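Local atomic coordinates of endoglucanase A (Clostridium cellulolyticum, PDB entry 1EDG), a protein that hydrolyses internal beta-1,4-glucosidic bonds of cellulose with a catalytic domain of glycoside hydrolase family 5. Residues A[92-104]-A[143-156]. Numbering follows the deposited sequence.
Sequences DYKISDVWMNRVQ and KYITSVWAQIAARF
NH1 of R155 is gripped by two amide oxygens from successive turns of helix 97-111, N101 OD1 at 2.9 Å and Q104 OE1 at 3.0 Å. R155 NH1 donates to N101 OD1 from within the carbonyl plane of the amide, and OD1 takes a second, weak bond from R155 NH2. That nitrogen also faces D97 OD1 in a long salt bridge of 3.6 Å, the carboxylate and guanidinium planes turned only slightly against each other. All three oxygens stand at the edge of the guanidinium, while M100 CG sits over the centre of one face, 3.4 Å from R155 CZ. Bends at chi2 (62°) and chi3 (75°) of R155 turn its end into this hole between D97, M100, N101 and Q104. The sulfur of the same M100 approaches the F156 ring obliquely, a Met-aromatic contact, and a water links Q104 NE2 to R155 O.

Further along, Q151 bonds through both ends of its amide to the backbone at Y93 and I95, at the start of strand 94-95. Its OE1 accepts from I95 N on a lone pair, at 2.9 Å and almost straight (172°), and its NE2 donates to Y93 O from above the carbonyl plane. NE2 also donates to S147 O one turn back in its own helix, so three bonds together hold the rotation of the amide. I95 CD1 packs against V148 and I152, and the Y93 ring takes the edge of Y144 on its face in a T-shaped pair, with Y144 CA in CH-pi contact over that ring.

Helices 97-111 and 138-155 are successive outer helices of the TIM barrel, flanking strand 116-120, whose L119 meets V103, I152 and F156. The axes of segments 97-104 and 143-155 come no closer than 12.0 Å, and long side chains bridge the gap; the carboxylate and amide oxygens around R155 probably stabilise its positive charge, and Q151 ties the backbone at Y93 and I95, ahead of helix 97-111, to helix 138-155.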
loop_
_atom_site.group_PDB
_atom_site.type_symbol
_atom_site.label_atom_id
_atom_site.label_comp_id
_atom_site.label_asym_id
_atom_site.label_seq_id
_atom_site.Cartn_x
_atom_site.Cartn_y
_atom_site.Cartn_z
ATOM N N ASP A 92 -23.184 -4.755 -14.644
ATOM C CA ASP A 92 -21.982 -4.189 -15.240
ATOM C C ASP A 92 -21.090 -3.455 -14.233
ATOM O O ASP A 92 -20.098 -2.836 -14.615
ATOM C CB ASP A 92 -22.360 -3.254 -16.392
ATOM C CG ASP A 92 -23.236 -2.084 -15.949
ATOM O OD1 ASP A 92 -23.785 -2.112 -14.833
ATOM O OD2 ASP A 92 -23.378 -1.128 -16.729
ATOM N N TYR A 93 -21.470 -3.489 -12.959
ATOM C CA TYR A 93 -20.711 -2.839 -11.894
ATOM C C TYR A 93 -20.379 -1.380 -12.207
ATOM O O TYR A 93 -19.231 -0.955 -12.067
ATOM C CB TYR A 93 -19.414 -3.612 -11.600
ATOM C CG TYR A 93 -19.618 -5.061 -11.223
ATOM C CD1 TYR A 93 -19.897 -5.429 -9.910
ATOM C CD2 TYR A 93 -19.530 -6.067 -12.184
ATOM C CE1 TYR A 93 -20.084 -6.762 -9.559
ATOM C CE2 TYR A 93 -19.716 -7.406 -11.844
ATOM C CZ TYR A 93 -19.992 -7.745 -10.534
ATOM O OH TYR A 93 -20.172 -9.070 -10.208
ATOM N N LYS A 94 -21.382 -0.615 -12.629
ATOM C CA LYS A 94 -21.189 0.794 -12.957
ATOM C C LYS A 94 -20.859 1.589 -11.694
ATOM O O LYS A 94 -21.565 1.491 -10.683
ATOM C CB LYS A 94 -22.452 1.355 -13.617
ATOM C CG LYS A 94 -22.408 2.844 -13.933
ATOM C CD LYS A 94 -21.270 3.203 -14.893
ATOM C CE LYS A 94 -21.437 2.554 -16.271
ATOM N NZ LYS A 94 -20.300 2.873 -17.196
ATOM N N ILE A 95 -19.775 2.358 -11.747
ATOM C CA ILE A 95 -19.346 3.164 -10.608
ATOM C C ILE A 95 -20.088 4.495 -10.575
ATOM O O ILE A 95 -20.196 5.186 -11.591
ATOM C CB ILE A 95 -17.810 3.442 -10.647
ATOM C CG1 ILE A 95 -17.031 2.128 -10.514
ATOM C CG2 ILE A 95 -17.411 4.389 -9.517
ATOM C CD1 ILE A 95 -15.537 2.275 -10.741
ATOM N N SER A 96 -20.611 4.841 -9.404
ATOM C CA SER A 96 -21.324 6.098 -9.225
ATOM C C SER A 96 -20.441 7.283 -9.603
ATOM O O SER A 96 -19.314 7.401 -9.112
ATOM C CB SER A 96 -21.740 6.249 -7.766
ATOM O OG SER A 96 -22.200 7.568 -7.524
ATOM N N ASP A 97 -20.962 8.182 -10.435
ATOM C CA ASP A 97 -20.209 9.363 -10.852
ATOM C C ASP A 97 -19.920 10.312 -9.690
ATOM O O ASP A 97 -18.916 11.022 -9.696
ATOM C CB ASP A 97 -20.951 10.117 -11.954
ATOM C CG ASP A 97 -20.906 9.394 -13.283
ATOM O OD1 ASP A 97 -19.786 9.097 -13.754
ATOM O OD2 ASP A 97 -21.986 9.126 -13.857
ATOM N N VAL A 98 -20.804 10.322 -8.697
ATOM C CA VAL A 98 -20.646 11.180 -7.527
ATOM C C VAL A 98 -19.406 10.745 -6.755
ATOM O O VAL A 98 -18.610 11.578 -6.324
ATOM C CB VAL A 98 -21.916 11.136 -6.613
ATOM C CG1 VAL A 98 -21.641 11.761 -5.253
ATOM C CG2 VAL A 98 -23.055 11.877 -7.284
ATOM N N TRP A 99 -19.234 9.435 -6.611
ATOM C CA TRP A 99 -18.085 8.886 -5.902
ATOM C C TRP A 99 -16.814 9.094 -6.719
ATOM O O TRP A 99 -15.790 9.525 -6.178
ATOM C CB TRP A 99 -18.294 7.401 -5.635
ATOM C CG TRP A 99 -17.186 6.754 -4.870
ATOM C CD1 TRP A 99 -16.272 5.864 -5.356
ATOM C CD2 TRP A 99 -16.910 6.885 -3.465
ATOM N NE1 TRP A 99 -15.457 5.422 -4.345
ATOM C CE2 TRP A 99 -15.822 6.031 -3.173
ATOM C CE3 TRP A 99 -17.481 7.632 -2.423
ATOM C CZ2 TRP A 99 -15.293 5.900 -1.882
ATOM C CZ3 TRP A 99 -16.953 7.500 -1.135
ATOM C CH2 TRP A 99 -15.870 6.639 -0.881
ATOM N N MET A 100 -16.886 8.804 -8.018
ATOM C CA MET A 100 -15.735 8.962 -8.909
ATOM C C MET A 100 -15.227 10.405 -8.919
ATOM O O MET A 100 -14.016 10.645 -8.863
ATOM C CB MET A 100 -16.084 8.524 -10.336
ATOM C CG MET A 100 -14.887 8.471 -11.280
ATOM S SD MET A 100 -13.675 7.177 -10.857
ATOM C CE MET A 100 -14.240 5.851 -11.902
ATOM N N ASN A 101 -16.150 11.362 -8.969
ATOM C CA ASN A 101 -15.784 12.781 -8.977
ATOM C C ASN A 101 -15.013 13.188 -7.728
ATOM O O ASN A 101 -14.020 13.910 -7.820
ATOM C CB ASN A 101 -17.024 13.669 -9.124
ATOM C CG ASN A 101 -17.648 13.577 -10.500
ATOM O OD1 ASN A 101 -17.017 13.119 -11.456
ATOM N ND2 ASN A 101 -18.901 14.003 -10.609
ATOM N N ARG A 102 -15.469 12.724 -6.570
ATOM C CA ARG A 102 -14.818 13.047 -5.309
ATOM C C ARG A 102 -13.422 12.417 -5.232
ATOM O O ARG A 102 -12.463 13.068 -4.802
ATOM C CB ARG A 102 -15.690 12.614 -4.131
ATOM C CG ARG A 102 -15.079 12.877 -2.757
ATOM C CD ARG A 102 -14.681 14.344 -2.555
ATOM N NE ARG A 102 -13.969 14.515 -1.290
ATOM C CZ ARG A 102 -13.081 15.476 -1.041
ATOM N NH1 ARG A 102 -12.780 16.382 -1.960
ATOM N NH2 ARG A 102 -12.458 15.503 0.125
ATOM N N VAL A 103 -13.301 11.164 -5.665
ATOM C CA VAL A 103 -12.006 10.486 -5.657
ATOM C C VAL A 103 -11.018 11.275 -6.519
ATOM O O VAL A 103 -9.882 11.532 -6.100
ATOM C CB VAL A 103 -12.120 9.028 -6.185
ATOM C CG1 VAL A 103 -10.724 8.400 -6.345
ATOM C CG2 VAL A 103 -12.950 8.192 -5.219
ATOM N N GLN A 104 -11.457 11.685 -7.705
ATOM C CA GLN A 104 -10.599 12.446 -8.610
ATOM C C GLN A 104 -10.174 13.790 -8.009
ATOM O O GLN A 104 -9.081 14.281 -8.282
ATOM C CB GLN A 104 -11.290 12.663 -9.958
ATOM C CG GLN A 104 -10.425 13.387 -10.976
ATOM C CD GLN A 104 -11.062 13.453 -12.341
ATOM O OE1 GLN A 104 -12.285 13.471 -12.470
ATOM N NE2 GLN A 104 -10.240 13.490 -13.373
ATOM N N LYS A 143 -15.378 -10.404 -13.866
ATOM C CA LYS A 143 -16.268 -9.335 -14.305
ATOM C C LYS A 143 -16.060 -8.085 -13.462
ATOM O O LYS A 143 -16.021 -6.973 -13.995
ATOM C CB LYS A 143 -17.732 -9.771 -14.247
ATOM C CG LYS A 143 -18.023 -11.031 -15.034
ATOM C CD LYS A 143 -17.423 -10.977 -16.438
ATOM C CE LYS A 143 -17.423 -12.354 -17.116
ATOM N NZ LYS A 143 -16.567 -13.377 -16.425
ATOM N N TYR A 144 -15.894 -8.270 -12.156
ATOM C CA TYR A 144 -15.688 -7.144 -11.250
ATOM C C TYR A 144 -14.392 -6.388 -11.573
ATOM O O TYR A 144 -14.408 -5.178 -11.831
ATOM C CB TYR A 144 -15.668 -7.618 -9.791
ATOM C CG TYR A 144 -15.537 -6.479 -8.796
ATOM C CD1 TYR A 144 -16.634 -5.669 -8.495
ATOM C CD2 TYR A 144 -14.305 -6.168 -8.212
ATOM C CE1 TYR A 144 -16.513 -4.573 -7.645
ATOM C CE2 TYR A 144 -14.171 -5.068 -7.357
ATOM C CZ TYR A 144 -15.282 -4.276 -7.083
ATOM O OH TYR A 144 -15.173 -3.177 -6.264
ATOM N N ILE A 145 -13.280 -7.118 -11.579
ATOM C CA ILE A 145 -11.965 -6.542 -11.854
ATOM C C ILE A 145 -11.890 -5.841 -13.215
ATOM O O ILE A 145 -11.412 -4.709 -13.312
ATOM C CB ILE A 145 -10.844 -7.633 -11.726
ATOM C CG1 ILE A 145 -10.657 -8.046 -10.261
ATOM C CG2 ILE A 145 -9.519 -7.140 -12.317
ATOM C CD1 ILE A 145 -10.134 -6.936 -9.335
ATOM N N THR A 146 -12.383 -6.492 -14.261
ATOM C CA THR A 146 -12.343 -5.905 -15.593
ATOM C C THR A 146 -13.269 -4.692 -15.767
ATOM O O THR A 146 -12.884 -3.700 -16.397
ATOM C CB THR A 146 -12.635 -6.958 -16.690
ATOM O OG1 THR A 146 -13.927 -7.539 -16.470
ATOM C CG2 THR A 146 -11.593 -8.056 -16.662
ATOM N N SER A 147 -14.475 -4.753 -15.198
ATOM C CA SER A 147 -15.429 -3.644 -15.313
ATOM C C SER A 147 -14.952 -2.405 -14.562
ATOM O O SER A 147 -14.946 -1.295 -15.095
ATOM C CB SER A 147 -16.799 -4.056 -14.769
ATOM O OG SER A 147 -17.306 -5.184 -15.458
ATOM N N VAL A 148 -14.574 -2.606 -13.307
ATOM C CA VAL A 148 -14.100 -1.517 -12.456
ATOM C C VAL A 148 -12.829 -0.877 -13.018
ATOM O O VAL A 148 -12.745 0.352 -13.135
ATOM C CB VAL A 148 -13.890 -2.012 -10.998
ATOM C CG1 VAL A 148 -13.118 -1.000 -10.189
ATOM C CG2 VAL A 148 -15.247 -2.270 -10.347
ATOM N N TRP A 149 -11.869 -1.698 -13.435
ATOM C CA TRP A 149 -10.640 -1.138 -13.970
ATOM C C TRP A 149 -10.788 -0.468 -15.323
ATOM O O TRP A 149 -10.084 0.499 -15.611
ATOM C CB TRP A 149 -9.496 -2.152 -13.923
ATOM C CG TRP A 149 -8.889 -2.178 -12.556
ATOM C CD1 TRP A 149 -8.975 -3.176 -11.638
ATOM C CD2 TRP A 149 -8.183 -1.104 -11.920
ATOM N NE1 TRP A 149 -8.379 -2.792 -10.461
ATOM C CE2 TRP A 149 -7.882 -1.522 -10.608
ATOM C CE3 TRP A 149 -7.784 0.177 -12.333
ATOM C CZ2 TRP A 149 -7.201 -0.703 -9.696
ATOM C CZ3 TRP A 149 -7.110 0.988 -11.429
ATOM C CH2 TRP A 149 -6.824 0.543 -10.128
ATOM N N ALA A 150 -11.739 -0.924 -16.133
ATOM C CA ALA A 150 -11.962 -0.293 -17.432
ATOM C C ALA A 150 -12.477 1.130 -17.185
ATOM O O ALA A 150 -12.097 2.068 -17.882
ATOM C CB ALA A 150 -12.983 -1.091 -18.255
ATOM N N GLN A 151 -13.322 1.279 -16.171
ATOM C CA GLN A 151 -13.887 2.574 -15.816
ATOM C C GLN A 151 -12.846 3.516 -15.207
ATOM O O GLN A 151 -12.784 4.697 -15.568
ATOM C CB GLN A 151 -15.053 2.390 -14.848
ATOM C CG GLN A 151 -16.244 1.671 -15.451
ATOM C CD GLN A 151 -17.310 1.400 -14.423
ATOM O OE1 GLN A 151 -18.073 2.293 -14.055
ATOM N NE2 GLN A 151 -17.352 0.175 -13.926
ATOM N N ILE A 152 -12.049 3.004 -14.272
ATOM C CA ILE A 152 -11.013 3.819 -13.644
ATOM C C ILE A 152 -10.002 4.262 -14.703
ATOM O O ILE A 152 -9.639 5.440 -14.774
ATOM C CB ILE A 152 -10.301 3.066 -12.501
ATOM C CG1 ILE A 152 -11.301 2.750 -11.387
ATOM C CG2 ILE A 152 -9.164 3.925 -11.929
ATOM C CD1 ILE A 152 -10.769 1.798 -10.346
ATOM N N ALA A 153 -9.594 3.333 -15.561
ATOM C CA ALA A 153 -8.650 3.646 -16.625
ATOM C C ALA A 153 -9.188 4.735 -17.561
ATOM O O ALA A 153 -8.456 5.640 -17.964
ATOM C CB ALA A 153 -8.313 2.388 -17.416
ATOM N N ALA A 154 -10.473 4.663 -17.898
ATOM C CA ALA A 154 -11.067 5.651 -18.792
ATOM C C ALA A 154 -11.123 7.036 -18.153
ATOM O O ALA A 154 -10.838 8.034 -18.808
ATOM C CB ALA A 154 -12.463 5.215 -19.223
ATOM N N ARG A 155 -11.474 7.095 -16.874
ATOM C CA ARG A 155 -11.568 8.373 -16.180
ATOM C C ARG A 155 -10.218 9.070 -16.036
ATOM O O ARG A 155 -10.126 10.281 -16.234
ATOM C CB ARG A 155 -12.223 8.201 -14.801
ATOM C CG ARG A 155 -12.247 9.471 -13.944
ATOM C CD ARG A 155 -13.055 10.603 -14.590
ATOM N NE ARG A 155 -14.496 10.377 -14.498
ATOM C CZ ARG A 155 -15.293 10.958 -13.603
ATOM N NH1 ARG A 155 -14.798 11.811 -12.710
ATOM N NH2 ARG A 155 -16.588 10.671 -13.589
ATOM N N PHE A 156 -9.176 8.307 -15.717
ATOM C CA PHE A 156 -7.846 8.879 -15.527
ATOM C C PHE A 156 -6.894 8.704 -16.706
ATOM O O PHE A 156 -5.676 8.811 -16.544
ATOM C CB PHE A 156 -7.221 8.303 -14.258
ATOM C CG PHE A 156 -7.974 8.647 -13.004
ATOM C CD1 PHE A 156 -7.695 9.824 -12.308
ATOM C CD2 PHE A 156 -8.967 7.799 -12.519
ATOM C CE1 PHE A 156 -8.391 10.150 -11.147
ATOM C CE2 PHE A 156 -9.670 8.113 -11.360
ATOM C CZ PHE A 156 -9.383 9.291 -10.669
HETATM O O HOH W 1 -11.080 12.963 -16.432
#